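Local atomic coordinates of Vpx protein (Simian immunodeficiency virus, PDB entry 4Z8L), a protein that binds zinc and probably stimulates viral gene expression and arrests or delays host cells in the G2 phase of the cell cycle. Residues 47-55 / 66-74. Sequence-based numbering, arbitrary orientation.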
loop_
_atom_site.group_PDB
_atom_site.type_symbol
_atom_site.label_atom_id
_atom_site.label_comp_id
_atom_site.label_asym_id
_atom_site.label_seq_id
_atom_site.Cartn_x
_atom_site.Cartn_y
_atom_site.Cartn_z
ATOM N N LEU B 47 -8.179 0.439 16.903
ATOM C CA LEU B 47 -8.887 0.395 15.650
ATOM C C LEU B 47 -10.103 -0.479 15.853
ATOM O O LEU B 47 -11.247 -0.018 15.728
ATOM C CB LEU B 47 -7.992 -0.159 14.544
ATOM C CG LEU B 47 -7.157 0.866 13.780
ATOM C CD1 LEU B 47 -6.430 0.200 12.630
ATOM C CD2 LEU B 47 -8.041 1.995 13.280
ATOM N N TRP B 48 -9.842 -1.716 16.266
ATOM C CA TRP B 48 -10.892 -2.709 16.411
ATOM C C TRP B 48 -12.036 -2.197 17.256
ATOM O O TRP B 48 -13.180 -2.112 16.793
ATOM C CB TRP B 48 -10.334 -3.991 17.024
ATOM C CG TRP B 48 -11.409 -4.941 17.386
ATOM C CD1 TRP B 48 -12.033 -5.054 18.593
ATOM C CD2 TRP B 48 -12.047 -5.872 16.513
ATOM N NE1 TRP B 48 -13.000 -6.026 18.534
ATOM C CE2 TRP B 48 -13.030 -6.542 17.265
ATOM C CE3 TRP B 48 -11.874 -6.217 15.169
ATOM C CZ2 TRP B 48 -13.835 -7.535 16.723
ATOM C CZ3 TRP B 48 -12.672 -7.202 14.632
ATOM C CH2 TRP B 48 -13.639 -7.852 15.408
ATOM N N ASN B 49 -11.696 -1.767 18.464
ATOM C CA ASN B 49 -12.693 -1.276 19.390
ATOM C C ASN B 49 -13.466 -0.137 18.758
ATOM O O ASN B 49 -14.698 -0.169 18.732
ATOM C CB ASN B 49 -12.048 -0.827 20.699
ATOM C CG ASN B 49 -11.498 -1.989 21.504
ATOM O OD1 ASN B 49 -11.949 -3.127 21.363
ATOM N ND2 ASN B 49 -10.515 -1.709 22.352
ATOM N N THR B 50 -12.756 0.829 18.179
ATOM C CA THR B 50 -13.455 1.982 17.635
ATOM C C THR B 50 -14.448 1.516 16.589
ATOM O O THR B 50 -15.603 1.946 16.593
ATOM C CB THR B 50 -12.498 3.020 17.023
ATOM O OG1 THR B 50 -11.419 2.348 16.360
ATOM C CG2 THR B 50 -11.930 3.921 18.108
ATOM N N CYS B 51 -14.036 0.559 15.763
ATOM C CA CYS B 51 -14.927 0.097 14.713
ATOM C C CYS B 51 -16.154 -0.560 15.323
ATOM O O CYS B 51 -17.285 -0.226 14.956
ATOM C CB CYS B 51 -14.207 -0.866 13.769
ATOM S SG CYS B 51 -13.235 -0.033 12.496
ATOM N N VAL B 52 -15.943 -1.402 16.329
ATOM C CA VAL B 52 -17.064 -2.132 16.903
ATOM C C VAL B 52 -17.892 -1.129 17.692
ATOM O O VAL B 52 -19.080 -1.343 17.930
ATOM C CB VAL B 52 -16.621 -3.329 17.788
ATOM C CG1 VAL B 52 -15.969 -2.857 19.065
ATOM C CG2 VAL B 52 -17.811 -4.213 18.121
ATOM N N GLU B 53 -17.262 -0.027 18.092
ATOM C CA GLU B 53 -17.989 1.024 18.787
ATOM C C GLU B 53 -18.756 1.901 17.803
ATOM O O GLU B 53 -19.832 2.401 18.127
ATOM C CB GLU B 53 -17.048 1.892 19.627
ATOM C CG GLU B 53 -16.498 1.213 20.869
ATOM C CD GLU B 53 -15.337 1.977 21.474
ATOM O OE1 GLU B 53 -15.371 3.225 21.444
ATOM O OE2 GLU B 53 -14.393 1.333 21.980
ATOM N N HIS B 54 -18.209 2.091 16.605
ATOM C CA HIS B 54 -18.778 3.094 15.708
ATOM C C HIS B 54 -19.887 2.563 14.808
ATOM O O HIS B 54 -21.034 2.995 14.908
ATOM C CB HIS B 54 -17.682 3.712 14.841
ATOM C CG HIS B 54 -18.097 4.986 14.171
ATOM N ND1 HIS B 54 -19.245 5.664 14.506
ATOM C CD2 HIS B 54 -17.514 5.700 13.177
ATOM C CE1 HIS B 54 -19.353 6.748 13.756
ATOM N NE2 HIS B 54 -18.315 6.791 12.941
ATOM N N TRP B 55 -19.548 1.628 13.930
ATOM C CA TRP B 55 -20.506 1.162 12.941
ATOM C C TRP B 55 -21.392 0.127 13.582
ATOM O O TRP B 55 -22.613 0.151 13.421
ATOM C CB TRP B 55 -19.804 0.581 11.721
ATOM C CG TRP B 55 -19.278 1.638 10.838
ATOM C CD1 TRP B 55 -19.992 2.612 10.202
ATOM C CD2 TRP B 55 -17.907 1.873 10.525
ATOM N NE1 TRP B 55 -19.147 3.429 9.492
ATOM C CE2 TRP B 55 -17.860 2.996 9.676
ATOM C CE3 TRP B 55 -16.715 1.236 10.871
ATOM C CZ2 TRP B 55 -16.664 3.493 9.169
ATOM C CZ3 TRP B 55 -15.530 1.732 10.370
ATOM C CH2 TRP B 55 -15.511 2.846 9.525
ATOM N N ALA B 66 -18.724 -4.042 10.452
ATOM C CA ALA B 66 -17.694 -3.360 11.231
ATOM C C ALA B 66 -16.351 -4.064 11.092
ATOM O O ALA B 66 -15.301 -3.421 11.024
ATOM C CB ALA B 66 -18.100 -3.284 12.698
ATOM N N LYS B 67 -16.389 -5.392 11.051
ATOM C CA LYS B 67 -15.170 -6.173 10.883
ATOM C C LYS B 67 -14.622 -6.015 9.470
ATOM O O LYS B 67 -13.412 -6.062 9.256
ATOM C CB LYS B 67 -15.423 -7.651 11.184
ATOM C CG LYS B 67 -15.593 -7.950 12.661
ATOM C CD LYS B 67 -15.753 -9.437 12.945
ATOM C CE LYS B 67 -16.745 -10.095 12.007
ATOM N NZ LYS B 67 -16.908 -11.537 12.343
ATOM N N TYR B 68 -15.514 -5.782 8.512
ATOM C CA TYR B 68 -15.103 -5.551 7.133
ATOM C C TYR B 68 -14.401 -4.206 6.986
ATOM O O TYR B 68 -13.351 -4.108 6.349
ATOM C CB TYR B 68 -16.307 -5.631 6.194
ATOM C CG TYR B 68 -15.976 -5.308 4.757
ATOM C CD1 TYR B 68 -15.148 -6.134 4.008
ATOM C CD2 TYR B 68 -16.498 -4.175 4.145
ATOM C CE1 TYR B 68 -14.844 -5.835 2.692
ATOM C CE2 TYR B 68 -16.202 -3.870 2.834
ATOM C CZ TYR B 68 -15.375 -4.703 2.111
ATOM O OH TYR B 68 -15.078 -4.394 0.804
ATOM N N ARG B 69 -14.988 -3.171 7.576
ATOM C CA ARG B 69 -14.395 -1.839 7.537
ATOM C C ARG B 69 -13.069 -1.806 8.302
ATOM O O ARG B 69 -12.116 -1.121 7.897
ATOM C CB ARG B 69 -15.372 -0.810 8.105
ATOM C CG ARG B 69 -16.647 -0.657 7.290
ATOM C CD ARG B 69 -16.361 -0.085 5.910
ATOM N NE ARG B 69 -15.691 1.211 5.978
ATOM C CZ ARG B 69 -16.322 2.381 5.945
ATOM N NH1 ARG B 69 -17.644 2.422 5.839
ATOM N NH2 ARG B 69 -15.632 3.511 6.013
ATOM N N TYR B 70 -13.013 -2.559 9.400
ATOM C CA TYR B 70 -11.770 -2.746 10.145
ATOM C C TYR B 70 -10.711 -3.368 9.249
ATOM O O TYR B 70 -9.569 -2.894 9.182
ATOM C CB TYR B 70 -12.005 -3.632 11.371
ATOM C CG TYR B 70 -10.732 -4.126 12.024
ATOM C CD1 TYR B 70 -9.980 -3.297 12.844
ATOM C CD2 TYR B 70 -10.280 -5.423 11.812
ATOM C CE1 TYR B 70 -8.816 -3.746 13.438
ATOM C CE2 TYR B 70 -9.117 -5.881 12.400
ATOM C CZ TYR B 70 -8.389 -5.038 13.213
ATOM O OH TYR B 70 -7.231 -5.490 13.804
ATOM N N LEU B 71 -11.114 -4.430 8.557
ATOM C CA LEU B 71 -10.257 -5.143 7.619
ATOM C C LEU B 71 -9.670 -4.197 6.585
ATOM O O LEU B 71 -8.460 -4.175 6.367
ATOM C CB LEU B 71 -11.051 -6.253 6.923
ATOM C CG LEU B 71 -10.443 -6.913 5.682
ATOM C CD1 LEU B 71 -9.228 -7.747 6.030
ATOM C CD2 LEU B 71 -11.482 -7.753 4.959
ATOM N N LEU B 72 -10.545 -3.415 5.961
ATOM C CA LEU B 72 -10.151 -2.413 4.977
ATOM C C LEU B 72 -9.107 -1.441 5.527
ATOM O O LEU B 72 -8.017 -1.273 4.947
ATOM C CB LEU B 72 -11.385 -1.639 4.504
ATOM C CG LEU B 72 -12.078 -2.099 3.217
ATOM C CD1 LEU B 72 -12.105 -3.613 3.116
ATOM C CD2 LEU B 72 -13.490 -1.536 3.156
ATOM N N LEU B 73 -9.443 -0.812 6.654
ATOM C CA LEU B 73 -8.536 0.139 7.285
ATOM C C LEU B 73 -7.163 -0.472 7.501
ATOM O O LEU B 73 -6.142 0.141 7.188
ATOM C CB LEU B 73 -9.087 0.621 8.626
ATOM C CG LEU B 73 -10.279 1.575 8.614
ATOM C CD1 LEU B 73 -10.489 2.177 9.992
ATOM C CD2 LEU B 73 -10.102 2.656 7.568
ATOM N N MET B 74 -7.139 -1.696 8.016
ATOM C CA MET B 74 -5.867 -2.303 8.372
ATOM C C MET B 74 -5.088 -2.788 7.146
ATOM O O MET B 74 -3.864 -2.877 7.191
ATOM C CB MET B 74 -6.068 -3.437 9.365
ATOM C CG MET B 74 -5.065 -3.362 10.499
ATOM S SD MET B 74 -5.122 -4.776 11.592
ATOM C CE MET B 74 -4.369 -5.973 10.512
#
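Trp48 turns the edge of its six-membered ring into one face of Tyr70, a T-shaped pair with centroids 5.2 Å apart and planes at 86°; Trp48 CE3 stands over the centre of the phenol ring. Asn49 OD1 lies in plane at the Trp48 edge. At the Tyr70 edge, in its plane, lies Leu47 CB, 3.8 Å from Tyr70 CE1. The Tyr70 ring lies across the start of 47-55, and its OH hydrogen-bonds Asn32 OD1. Lys67 runs alongside Trp48, its CG 3.4 Å from Trp48 CH2. At the C-terminal end of 47-55, Arg69 folds over one face of Trp55: CG makes a CH-pi contact 4.1 Å from the six-membered-ring centroid, and bends at chi2 and chi3 bring the guanidinium over the same indole, the two planes 39° apart. Arg69 NH2 continues to a salt bridge with an acidic side chain of another protein, and NH1 is hydrogen-bonded to Tyr65 OH. Cys51 SG packs 4.0 Å from Tyr70 CB. Where the backbones come nearest, Ala66 CB lies 4.3 Å from Trp55 CB. The axes of 47-55 and 66-74 approach to 8.9 Å at 141°, so helices 45-58 and 63-84 pack as a splayed, roughly antiparallel hairpin; Lys67 and Met74 also reach helix 21-35, the chain's third helix.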